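Local coordinates for protein SAM dependent methyltransferase (Aquifex aeolicus, PDB 3DH0) that binds S-adenosylmethionine and probably transfers the methyl group of this cofactor to an acceptor substrate, at residues F7-I12 and D69-M74; F24-V29 and G49-Y54; E96-P101 and L119-K124. One frame throughout, in Å; residues are numbered along the deposited sequence.

Overall arrangement
The chain starts with loop 7-12 and returns to it at residues 69-74, at the start of helix 72-85. This is contact 1, which closes a long loop. Contact 2 lies within that loop. It closes a shorter one, setting the start of helix 26-33 against the start of helix 52-59. Contact 3 comes later in series. It ties the loop after strand 90-94 to the start of helix 122-132. All three contacts touch SAM. Contacts 1 and 3 also touch each other, with Val70 CG1 3.6 Å from Glu97 N. Contacts 2 and 3 sit on opposite sides of the chain's centre, their centres about 24 Å apart.

Contact 1: F7-I12 and D69-M74. With SAM (S-adenosylmethionine), chain C.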
loop_
_atom_site.group_PDB
_atom_site.type_symbol
_atom_site.label_atom_id
_atom_site.label_comp_id
_atom_site.label_asym_id
_atom_site.label_seq_id
_atom_site.Cartn_x
_atom_site.Cartn_y
_atom_site.Cartn_z
ATOM N N PHE A 7 10.849 6.176 5.676
ATOM C CA PHE A 7 11.909 5.693 4.812
ATOM C C PHE A 7 12.819 6.851 4.458
ATOM O O PHE A 7 12.368 7.982 4.364
ATOM C CB PHE A 7 11.359 5.081 3.537
ATOM C CG PHE A 7 12.339 4.195 2.851
ATOM C CD1 PHE A 7 12.519 2.887 3.279
ATOM C CD2 PHE A 7 13.132 4.684 1.817
ATOM C CE1 PHE A 7 13.476 2.069 2.696
ATOM C CE2 PHE A 7 14.097 3.870 1.224
ATOM C CZ PHE A 7 14.272 2.556 1.664
ATOM N N ASP A 8 14.098 6.570 4.250
ATOM C CA ASP A 8 15.038 7.626 3.911
ATOM C C ASP A 8 15.122 7.955 2.428
ATOM O O ASP A 8 15.623 7.168 1.622
ATOM C CB ASP A 8 16.435 7.295 4.420
ATOM C CG ASP A 8 17.459 8.314 3.964
ATOM O OD1 ASP A 8 17.272 9.521 4.259
ATOM O OD2 ASP A 8 18.442 7.910 3.300
ATOM N N PRO A 9 14.649 9.148 2.059
ATOM C CA PRO A 9 14.636 9.659 0.691
ATOM C C PRO A 9 15.904 9.416 -0.146
ATOM O O PRO A 9 15.808 9.224 -1.361
ATOM C CB PRO A 9 14.352 11.141 0.892
ATOM C CG PRO A 9 13.448 11.137 2.054
ATOM C CD PRO A 9 14.071 10.133 2.990
ATOM N N SER A 10 17.086 9.421 0.470
ATOM C CA SER A 10 18.305 9.211 -0.315
ATOM C C SER A 10 18.576 7.743 -0.652
ATOM O O SER A 10 19.527 7.428 -1.366
ATOM C CB SER A 10 19.523 9.819 0.395
ATOM O OG SER A 10 19.899 9.055 1.525
ATOM N N LYS A 11 17.729 6.853 -0.142
ATOM C CA LYS A 11 17.862 5.423 -0.393
ATOM C C LYS A 11 16.777 4.944 -1.351
ATOM O O LYS A 11 16.638 3.748 -1.588
ATOM C CB LYS A 11 17.721 4.637 0.914
ATOM C CG LYS A 11 18.880 4.724 1.888
ATOM C CD LYS A 11 18.571 3.894 3.127
ATOM C CE LYS A 11 19.827 3.585 3.934
ATOM N NZ LYS A 11 20.521 4.813 4.386
ATOM N N ILE A 12 16.013 5.880 -1.901
ATOM C CA ILE A 12 14.905 5.551 -2.794
ATOM C C ILE A 12 15.151 4.519 -3.895
ATOM O O ILE A 12 14.230 3.808 -4.294
ATOM C CB ILE A 12 14.331 6.816 -3.462
ATOM C CG1 ILE A 12 12.940 6.507 -4.013
ATOM C CG2 ILE A 12 15.243 7.276 -4.596
ATOM C CD1 ILE A 12 12.117 7.727 -4.277
ATOM N N ASP A 69 1.865 9.813 -0.586
ATOM C CA ASP A 69 3.105 9.671 0.146
ATOM C C ASP A 69 3.390 10.979 0.855
ATOM O O ASP A 69 3.336 12.042 0.246
ATOM C CB ASP A 69 4.253 9.331 -0.797
ATOM C CG ASP A 69 5.405 8.655 -0.079
ATOM O OD1 ASP A 69 5.897 9.219 0.916
ATOM O OD2 ASP A 69 5.816 7.559 -0.501
ATOM N N VAL A 70 3.692 10.887 2.148
ATOM C CA VAL A 70 3.988 12.052 2.978
ATOM C C VAL A 70 5.260 12.781 2.580
ATOM O O VAL A 70 5.399 13.958 2.879
ATOM C CB VAL A 70 4.139 11.682 4.467
ATOM C CG1 VAL A 70 2.798 11.252 5.054
ATOM C CG2 VAL A 70 5.183 10.587 4.625
ATOM N N GLN A 71 6.190 12.096 1.918
ATOM C CA GLN A 71 7.438 12.742 1.513
ATOM C C GLN A 71 7.439 13.286 0.092
ATOM O O GLN A 71 7.180 12.570 -0.869
ATOM C CB GLN A 71 8.616 11.797 1.732
ATOM C CG GLN A 71 8.880 11.542 3.197
ATOM C CD GLN A 71 10.217 10.891 3.450
ATOM O OE1 GLN A 71 10.351 9.670 3.392
ATOM N NE2 GLN A 71 11.226 11.710 3.730
ATOM N N GLU A 72 7.736 14.578 -0.014
ATOM C CA GLU A 72 7.757 15.286 -1.278
ATOM C C GLU A 72 8.710 14.666 -2.296
ATOM O O GLU A 72 8.385 14.581 -3.484
ATOM C CB GLU A 72 8.121 16.760 -1.035
ATOM C CG GLU A 72 8.027 17.631 -2.294
ATOM C CD GLU A 72 8.351 19.099 -2.066
ATOM O OE1 GLU A 72 7.764 19.721 -1.150
ATOM O OE2 GLU A 72 9.181 19.639 -2.824
ATOM N N GLU A 73 9.885 14.233 -1.838
ATOM C CA GLU A 73 10.850 13.634 -2.747
ATOM C C GLU A 73 10.312 12.352 -3.354
ATOM O O GLU A 73 10.537 12.077 -4.529
ATOM C CB GLU A 73 12.194 13.376 -2.053
ATOM C CG GLU A 73 12.156 13.052 -0.574
ATOM C CD GLU A 73 11.966 14.291 0.288
ATOM O OE1 GLU A 73 12.526 15.346 -0.077
ATOM O OE2 GLU A 73 11.273 14.210 1.328
ATOM N N MET A 74 9.597 11.570 -2.557
ATOM C CA MET A 74 9.018 10.337 -3.054
ATOM C C MET A 74 7.888 10.661 -4.025
ATOM O O MET A 74 7.684 9.968 -5.025
ATOM C CB MET A 74 8.491 9.479 -1.904
ATOM C CG MET A 74 9.499 8.486 -1.356
ATOM S SD MET A 74 10.860 9.221 -0.467
ATOM C CE MET A 74 11.158 8.000 0.725
HETATM N N SAM C . 5.538 0.693 -1.031
HETATM C CA SAM C . 6.774 1.164 -1.728
HETATM C C SAM C . 7.247 0.130 -2.724
HETATM O O SAM C . 6.608 -0.917 -2.835
HETATM O OXT SAM C . 8.293 0.440 -3.382
HETATM C CB SAM C . 7.874 1.430 -0.705
HETATM C CG SAM C . 7.304 2.171 0.436
HETATM S SD SAM C . 8.347 2.644 1.842
HETATM C CE SAM C . 8.672 1.069 2.636
HETATM C "C5'" SAM C . 7.178 3.443 2.838
HETATM C "C4'" SAM C . 6.752 4.821 2.378
HETATM O "O4'" SAM C . 5.750 5.213 3.309
HETATM C "C3'" SAM C . 7.837 5.896 2.587
HETATM O "O3'" SAM C . 8.233 6.292 1.243
HETATM C "C2'" SAM C . 7.147 7.068 3.257
HETATM O "O2'" SAM C . 7.395 8.374 2.782
HETATM C "C1'" SAM C . 5.666 6.577 3.271
HETATM N N9 SAM C . 4.848 6.952 4.409
HETATM C C8 SAM C . 5.126 6.926 5.760
HETATM N N7 SAM C . 4.134 7.321 6.495
HETATM C C5 SAM C . 3.130 7.633 5.579
HETATM C C6 SAM C . 1.796 8.110 5.733
HETATM N N6 SAM C . 1.265 8.364 6.949
HETATM N N1 SAM C . 1.034 8.319 4.591
HETATM C C2 SAM C . 1.607 8.053 3.392
HETATM N N3 SAM C . 2.841 7.602 3.144
HETATM C C4 SAM C . 3.556 7.409 4.287
#
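Met74 meets Phe7, Pro9 and Ile12 beside the ribose of SAM, in the cofactor site of a Rossmann-like methyltransferase fold. The methyl CE of Met74 comes to the edge of the Phe7 ring, near its plane, 4.0 Å from Phe7 CD2. Met74 SD lies 4.1 Å from Pro9 CG. Met74 CG is 4.0 Å from Ile12 CD1, and these two side chains run past each other in opposite directions. Phe7 also touches the cofactor, its CB 3.7 Å from SAM C3'.

Asp69 grips the ribose diol with both carboxylate oxygens. Its CG stands anti to the backbone N (chi1 -158°), which turns the carboxylate to the diol. SAM O2' donates to Asp69 OD1 at 2.5 Å, and SAM O3' donates to Asp69 OD2 at 3.2 Å. An Asx turn precedes helix 72-85: Gln71 N donates to Asp69 OD1 on its anti side, at 3.1 Å and nearly straight (169°). An alanine here lacks the carboxylate, and the ribose would probably be held less firmly, with Gln71 N losing its acceptor. Val70 packs its CG1 against the adenine. In the second shell, Gly47 N donates to Asp69 OD2, and Glu118 OE1 accepts from Phe7 N.

Contact 2: F24-V29 and G49-Y54. With SAM (S-adenosylmethionine), chain C.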
loop_
_atom_site.group_PDB
_atom_site.type_symbol
_atom_site.label_atom_id
_atom_site.label_comp_id
_atom_site.label_asym_id
_atom_site.label_seq_id
_atom_site.Cartn_x
_atom_site.Cartn_y
_atom_site.Cartn_z
ATOM N N PHE A 24 7.569 -11.341 -3.917
ATOM C CA PHE A 24 6.273 -11.901 -4.291
ATOM C C PHE A 24 5.858 -11.351 -5.641
ATOM O O PHE A 24 6.289 -10.271 -6.035
ATOM C CB PHE A 24 5.209 -11.561 -3.242
ATOM C CG PHE A 24 4.908 -10.102 -3.127
ATOM C CD1 PHE A 24 3.975 -9.500 -3.974
ATOM C CD2 PHE A 24 5.544 -9.329 -2.161
ATOM C CE1 PHE A 24 3.676 -8.150 -3.859
ATOM C CE2 PHE A 24 5.255 -7.968 -2.030
ATOM C CZ PHE A 24 4.315 -7.372 -2.882
ATOM N N ASP A 25 5.036 -12.108 -6.357
ATOM C CA ASP A 25 4.553 -11.682 -7.670
ATOM C C ASP A 25 3.503 -10.588 -7.462
ATOM O O ASP A 25 2.465 -10.821 -6.844
ATOM C CB ASP A 25 3.923 -12.863 -8.407
ATOM C CG ASP A 25 3.624 -12.544 -9.839
ATOM O OD1 ASP A 25 4.294 -13.120 -10.721
ATOM O OD2 ASP A 25 2.735 -11.708 -10.088
ATOM N N PRO A 26 3.768 -9.376 -7.968
ATOM C CA PRO A 26 2.839 -8.260 -7.821
ATOM C C PRO A 26 1.401 -8.502 -8.268
ATOM O O PRO A 26 0.484 -8.349 -7.459
ATOM C CB PRO A 26 3.516 -7.149 -8.606
ATOM C CG PRO A 26 4.944 -7.431 -8.359
ATOM C CD PRO A 26 5.021 -8.916 -8.587
ATOM N N GLU A 27 1.175 -8.877 -9.529
ATOM C CA GLU A 27 -0.212 -9.076 -9.931
ATOM C C GLU A 27 -0.858 -10.357 -9.463
ATOM O O GLU A 27 -2.090 -10.451 -9.403
ATOM C CB GLU A 27 -0.424 -8.905 -11.437
ATOM C CG GLU A 27 0.620 -9.429 -12.376
ATOM C CD GLU A 27 0.283 -9.032 -13.823
ATOM O OE1 GLU A 27 -0.830 -9.375 -14.280
ATOM O OE2 GLU A 27 1.113 -8.371 -14.494
ATOM N N LYS A 28 -0.041 -11.339 -9.109
ATOM C CA LYS A 28 -0.600 -12.580 -8.616
ATOM C C LYS A 28 -1.261 -12.247 -7.293
ATOM O O LYS A 28 -2.432 -12.546 -7.069
ATOM C CB LYS A 28 0.496 -13.633 -8.415
ATOM C CG LYS A 28 -0.042 -14.948 -7.864
ATOM C CD LYS A 28 0.902 -16.116 -8.076
ATOM C CE LYS A 28 0.228 -17.419 -7.641
ATOM N NZ LYS A 28 1.154 -18.587 -7.628
ATOM N N VAL A 29 -0.502 -11.598 -6.423
ATOM C CA VAL A 29 -1.002 -11.213 -5.111
ATOM C C VAL A 29 -2.216 -10.286 -5.171
ATOM O O VAL A 29 -3.196 -10.511 -4.465
ATOM C CB VAL A 29 0.114 -10.549 -4.283
ATOM C CG1 VAL A 29 -0.436 -10.045 -2.951
ATOM C CG2 VAL A 29 1.220 -11.550 -4.035
ATOM N N GLY A 49 7.134 4.367 -6.401
ATOM C CA GLY A 49 6.075 4.051 -7.338
ATOM C C GLY A 49 6.349 2.721 -8.003
ATOM O O GLY A 49 5.911 2.479 -9.127
ATOM N N PHE A 50 7.077 1.857 -7.294
ATOM C CA PHE A 50 7.460 0.544 -7.794
ATOM C C PHE A 50 6.292 -0.312 -8.248
ATOM O O PHE A 50 6.269 -0.761 -9.384
ATOM C CB PHE A 50 8.260 -0.213 -6.739
ATOM C CG PHE A 50 8.754 -1.543 -7.208
ATOM C CD1 PHE A 50 9.736 -1.625 -8.194
ATOM C CD2 PHE A 50 8.212 -2.721 -6.703
ATOM C CE1 PHE A 50 10.172 -2.866 -8.673
ATOM C CE2 PHE A 50 8.637 -3.971 -7.174
ATOM C CZ PHE A 50 9.619 -4.042 -8.162
ATOM N N TYR A 51 5.327 -0.545 -7.367
ATOM C CA TYR A 51 4.159 -1.348 -7.714
ATOM C C TYR A 51 3.105 -0.622 -8.559
ATOM O O TYR A 51 2.110 -1.212 -8.943
ATOM C CB TYR A 51 3.506 -1.884 -6.444
ATOM C CG TYR A 51 4.369 -2.862 -5.698
ATOM C CD1 TYR A 51 4.673 -4.105 -6.242
ATOM C CD2 TYR A 51 4.905 -2.544 -4.459
ATOM C CE1 TYR A 51 5.493 -5.001 -5.571
ATOM C CE2 TYR A 51 5.732 -3.444 -3.780
ATOM C CZ TYR A 51 6.016 -4.662 -4.347
ATOM O OH TYR A 51 6.830 -5.548 -3.709
ATOM N N LEU A 52 3.332 0.649 -8.862
ATOM C CA LEU A 52 2.373 1.422 -9.646
ATOM C C LEU A 52 2.073 0.866 -11.039
ATOM O O LEU A 52 0.924 0.877 -11.486
ATOM C CB LEU A 52 2.821 2.892 -9.735
ATOM C CG LEU A 52 2.563 3.759 -8.482
ATOM C CD1 LEU A 52 2.997 5.206 -8.724
ATOM C CD2 LEU A 52 1.089 3.708 -8.120
ATOM N N PRO A 53 3.097 0.390 -11.755
ATOM C CA PRO A 53 2.813 -0.155 -13.088
ATOM C C PRO A 53 1.811 -1.308 -13.010
ATOM O O PRO A 53 1.060 -1.569 -13.947
ATOM C CB PRO A 53 4.187 -0.626 -13.556
ATOM C CG PRO A 53 5.093 0.393 -12.948
ATOM C CD PRO A 53 4.550 0.530 -11.545
ATOM N N TYR A 54 1.811 -1.985 -11.870
ATOM C CA TYR A 54 0.944 -3.123 -11.636
ATOM C C TYR A 54 -0.478 -2.715 -11.380
ATOM O O TYR A 54 -1.374 -3.088 -12.113
ATOM C CB TYR A 54 1.494 -3.928 -10.468
ATOM C CG TYR A 54 2.859 -4.467 -10.781
ATOM C CD1 TYR A 54 3.009 -5.553 -11.639
ATOM C CD2 TYR A 54 4.012 -3.822 -10.319
ATOM C CE1 TYR A 54 4.254 -5.984 -12.042
ATOM C CE2 TYR A 54 5.278 -4.250 -10.725
ATOM C CZ TYR A 54 5.381 -5.337 -11.595
ATOM O OH TYR A 54 6.608 -5.756 -12.048
HETATM N N SAM C . 5.538 0.693 -1.031
HETATM C CA SAM C . 6.774 1.164 -1.728
HETATM C C SAM C . 7.247 0.130 -2.724
HETATM O O SAM C . 6.608 -0.917 -2.835
HETATM O OXT SAM C . 8.293 0.440 -3.382
HETATM C CB SAM C . 7.874 1.430 -0.705
HETATM C CG SAM C . 7.304 2.171 0.436
HETATM S SD SAM C . 8.347 2.644 1.842
HETATM C CE SAM C . 8.672 1.069 2.636
HETATM C "C5'" SAM C . 7.178 3.443 2.838
HETATM C "C4'" SAM C . 6.752 4.821 2.378
HETATM O "O4'" SAM C . 5.750 5.213 3.309
HETATM C "C3'" SAM C . 7.837 5.896 2.587
HETATM O "O3'" SAM C . 8.233 6.292 1.243
HETATM C "C2'" SAM C . 7.147 7.068 3.257
HETATM O "O2'" SAM C . 7.395 8.374 2.782
HETATM C "C1'" SAM C . 5.666 6.577 3.271
HETATM N N9 SAM C . 4.848 6.952 4.409
HETATM C C8 SAM C . 5.126 6.926 5.760
HETATM N N7 SAM C . 4.134 7.321 6.495
HETATM C C5 SAM C . 3.130 7.633 5.579
HETATM C C6 SAM C . 1.796 8.110 5.733
HETATM N N6 SAM C . 1.265 8.364 6.949
HETATM N N1 SAM C . 1.034 8.319 4.591
HETATM C C2 SAM C . 1.607 8.053 3.392
HETATM N N3 SAM C . 2.841 7.602 3.144
HETATM C C4 SAM C . 3.556 7.409 4.287
HETATM O O HOH W 1 7.468 -7.739 -5.331
#
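Tyr51, just before helix 52-59, reaches to Pro26 and Phe24. Its CB points toward residues 24-29. CG lies anti to the carbonyl carbon (chi1 -66°), which sends the ring the same way; the ring's own turn then puts its CD1/CE1 edge against Pro26. Pro26 CG sits at the ring edge, near its plane, 3.7 Å from Tyr51 CE1. The other edge, with CD2 and CE2, borders the carboxylate of SAM, though the spacing there is doubtful. Phe50 CD2 covers one face of the ring. Farther out, Tyr51 CZ lies 3.5 Å from Phe24 CZ. These two rings are nearly parallel, 16° apart, but slid so far that they barely overlap; their centroids are 5.4 Å apart.

At the tip, Tyr51 OH donates to a water at 2.8 Å. That water donates in turn to Phe24 O at 2.9 Å, and it also lies over the face of the Phe24 ring. On the Pro26 side, Pro26 CB makes a CH-pi contact over the face of Tyr54, 3.5 Å from the ring centroid. Gly49 ends the glycine-rich loop that also holds Gly45, whose O accepts a hydrogen bond from SAM; this is the first SAM-binding motif of Rossmann-like methyltransferases.

Contact 3: E96-P101 and L119-K124; sequences EENKIP and LSEPLK. With SAM (S-adenosylmethionine), chain C.
At the adenine end of the SAM pocket, Glu97 meets Ser120 across two loops of the Rossmann-like fold. Ser120 N donates to Glu97 OE2 at 2.9 Å, coming from above the carboxylate plane, 47° out of it. Glu97 CG stands anti to the backbone N (chi1 -167°), and the chain then bends at chi2 (56°). The bend turns the carboxylate to Ser120 and to the adenine amine. SAM N6 donates to Glu97 O at 3.1 Å and weakly to Glu97 OE2 at 3.2 Å. The other oxygen, Glu97 OE1, makes a salt bridge with Lys6. Leu119 packs its CD2 beside N6.

A water joins the loops. It donates to Glu97 OE2 at 2.6 Å and accepts from Glu121 N at 2.9 Å, with a weak bond from Asn98 ND2. Asn98 ND2 also bonds weakly to Glu121 O, at 3.3 Å. The Glu121 carboxylate turns to its own helix, where OE2 pairs with Lys124 NZ at 2.9 Å. Residues 96 to 99 form a type I turn, which presents Glu97 and Asn98 together. Recognition of the adenine amine from the loop after strand 90-94 fits the cofactor site of class I methyltransferases.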
loop_
_atom_site.group_PDB
_atom_site.type_symbol
_atom_site.label_atom_id
_atom_site.label_comp_id
_atom_site.label_asym_id
_atom_site.label_seq_id
_atom_site.Cartn_x
_atom_site.Cartn_y
_atom_site.Cartn_z
ATOM N N GLU A 96 -0.319 13.929 3.835
ATOM C CA GLU A 96 0.042 14.433 5.151
ATOM C C GLU A 96 -0.150 13.233 6.063
ATOM O O GLU A 96 -0.961 12.369 5.779
ATOM C CB GLU A 96 -0.899 15.566 5.553
ATOM C CG GLU A 96 -0.229 16.725 6.255
ATOM C CD GLU A 96 0.793 17.431 5.384
ATOM O OE1 GLU A 96 0.565 17.564 4.164
ATOM O OE2 GLU A 96 1.826 17.872 5.926
ATOM N N GLU A 97 0.584 13.186 7.164
ATOM C CA GLU A 97 0.517 12.054 8.077
ATOM C C GLU A 97 -0.839 11.383 8.277
ATOM O O GLU A 97 -0.978 10.192 8.014
ATOM C CB GLU A 97 1.119 12.441 9.426
ATOM C CG GLU A 97 1.393 11.264 10.363
ATOM C CD GLU A 97 2.287 10.192 9.757
ATOM O OE1 GLU A 97 3.283 10.535 9.081
ATOM O OE2 GLU A 97 2.001 8.996 9.975
ATOM N N ASN A 98 -1.847 12.111 8.734
ATOM C CA ASN A 98 -3.140 11.464 8.945
ATOM C C ASN A 98 -4.280 12.080 8.165
ATOM O O ASN A 98 -5.439 12.009 8.583
ATOM C CB ASN A 98 -3.493 11.453 10.431
ATOM C CG ASN A 98 -2.426 10.794 11.272
ATOM O OD1 ASN A 98 -1.650 11.466 11.945
ATOM N ND2 ASN A 98 -2.373 9.466 11.227
ATOM N N LYS A 99 -3.938 12.676 7.028
ATOM C CA LYS A 99 -4.924 13.322 6.180
ATOM C C LYS A 99 -4.722 12.956 4.714
ATOM O O LYS A 99 -3.656 13.214 4.148
ATOM C CB LYS A 99 -4.826 14.838 6.307
ATOM C CG LYS A 99 -4.794 15.379 7.703
ATOM C CD LYS A 99 -4.968 16.895 7.629
ATOM C CE LYS A 99 -4.549 17.616 8.902
ATOM N NZ LYS A 99 -3.069 17.733 8.981
ATOM N N ILE A 100 -5.748 12.380 4.095
ATOM C CA ILE A 100 -5.675 12.008 2.688
ATOM C C ILE A 100 -6.460 13.058 1.903
ATOM O O ILE A 100 -7.627 13.309 2.171
ATOM C CB ILE A 100 -6.262 10.596 2.468
ATOM C CG1 ILE A 100 -5.528 9.602 3.371
ATOM C CG2 ILE A 100 -6.114 10.183 1.008
ATOM C CD1 ILE A 100 -6.257 8.310 3.607
ATOM N N PRO A 101 -5.820 13.691 0.918
ATOM C CA PRO A 101 -6.446 14.728 0.094
ATOM C C PRO A 101 -7.558 14.273 -0.842
ATOM O O PRO A 101 -7.694 14.788 -1.943
ATOM C CB PRO A 101 -5.261 15.310 -0.660
ATOM C CG PRO A 101 -4.406 14.107 -0.872
ATOM C CD PRO A 101 -4.445 13.419 0.465
ATOM N N LEU A 119 3.718 4.195 9.933
ATOM C CA LEU A 119 2.728 5.179 10.350
ATOM C C LEU A 119 2.930 5.722 11.770
ATOM O O LEU A 119 2.978 4.951 12.731
ATOM C CB LEU A 119 1.329 4.560 10.249
ATOM C CG LEU A 119 0.903 4.011 8.884
ATOM C CD1 LEU A 119 -0.420 3.262 8.990
ATOM C CD2 LEU A 119 0.794 5.165 7.906
ATOM N N SER A 120 3.040 7.043 11.904
ATOM C CA SER A 120 3.197 7.660 13.222
ATOM C C SER A 120 2.033 7.259 14.135
ATOM O O SER A 120 2.231 6.714 15.217
ATOM C CB SER A 120 3.234 9.184 13.103
ATOM O OG SER A 120 4.440 9.626 12.498
ATOM N N GLU A 121 0.812 7.532 13.698
ATOM C CA GLU A 121 -0.350 7.190 14.498
ATOM C C GLU A 121 -1.338 6.336 13.719
ATOM O O GLU A 121 -2.313 6.832 13.145
ATOM C CB GLU A 121 -1.005 8.468 15.000
ATOM C CG GLU A 121 -0.078 9.256 15.917
ATOM C CD GLU A 121 -0.363 10.745 15.906
ATOM O OE1 GLU A 121 -0.132 11.389 14.849
ATOM O OE2 GLU A 121 -0.822 11.260 16.958
ATOM N N PRO A 122 -1.090 5.018 13.695
ATOM C CA PRO A 122 -1.907 4.016 13.005
ATOM C C PRO A 122 -3.425 4.203 13.081
ATOM O O PRO A 122 -4.055 4.644 12.122
ATOM C CB PRO A 122 -1.463 2.705 13.655
ATOM C CG PRO A 122 -0.028 2.942 13.919
ATOM C CD PRO A 122 0.027 4.376 14.417
ATOM N N LEU A 123 -4.007 3.860 14.224
ATOM C CA LEU A 123 -5.451 3.931 14.406
ATOM C C LEU A 123 -6.119 5.269 14.049
ATOM O O LEU A 123 -7.328 5.335 13.807
ATOM C CB LEU A 123 -5.805 3.492 15.836
ATOM C CG LEU A 123 -5.142 4.184 17.030
ATOM C CD1 LEU A 123 -5.452 3.357 18.283
ATOM C CD2 LEU A 123 -3.617 4.329 16.838
ATOM N N LYS A 124 -5.321 6.325 13.998
ATOM C CA LYS A 124 -5.815 7.651 13.660
ATOM C C LYS A 124 -5.763 7.763 12.147
ATOM O O LYS A 124 -6.571 8.454 11.535
ATOM C CB LYS A 124 -4.926 8.716 14.314
ATOM C CG LYS A 124 -5.367 10.152 14.120
ATOM C CD LYS A 124 -4.482 11.116 14.925
ATOM C CE LYS A 124 -4.580 10.860 16.438
ATOM N NZ LYS A 124 -3.672 11.721 17.260
HETATM N N SAM C . 5.538 0.693 -1.031
HETATM C CA SAM C . 6.774 1.164 -1.728
HETATM C C SAM C . 7.247 0.130 -2.724
HETATM O O SAM C . 6.608 -0.917 -2.835
HETATM O OXT SAM C . 8.293 0.440 -3.382
HETATM C CB SAM C . 7.874 1.430 -0.705
HETATM C CG SAM C . 7.304 2.171 0.436
HETATM S SD SAM C . 8.347 2.644 1.842
HETATM C CE SAM C . 8.672 1.069 2.636
HETATM C "C5'" SAM C . 7.178 3.443 2.838
HETATM C "C4'" SAM C . 6.752 4.821 2.378
HETATM O "O4'" SAM C . 5.750 5.213 3.309
HETATM C "C3'" SAM C . 7.837 5.896 2.587
HETATM O "O3'" SAM C . 8.233 6.292 1.243
HETATM C "C2'" SAM C . 7.147 7.068 3.257
HETATM O "O2'" SAM C . 7.395 8.374 2.782
HETATM C "C1'" SAM C . 5.666 6.577 3.271
HETATM N N9 SAM C . 4.848 6.952 4.409
HETATM C C8 SAM C . 5.126 6.926 5.760
HETATM N N7 SAM C . 4.134 7.321 6.495
HETATM C C5 SAM C . 3.130 7.633 5.579
HETATM C C6 SAM C . 1.796 8.110 5.733
HETATM N N6 SAM C . 1.265 8.364 6.949
HETATM N N1 SAM C . 1.034 8.319 4.591
HETATM C C2 SAM C . 1.607 8.053 3.392
HETATM N N3 SAM C . 2.841 7.602 3.144
HETATM C C4 SAM C . 3.556 7.409 4.287
HETATM O O HOH W 2 -0.155 7.882 11.009
#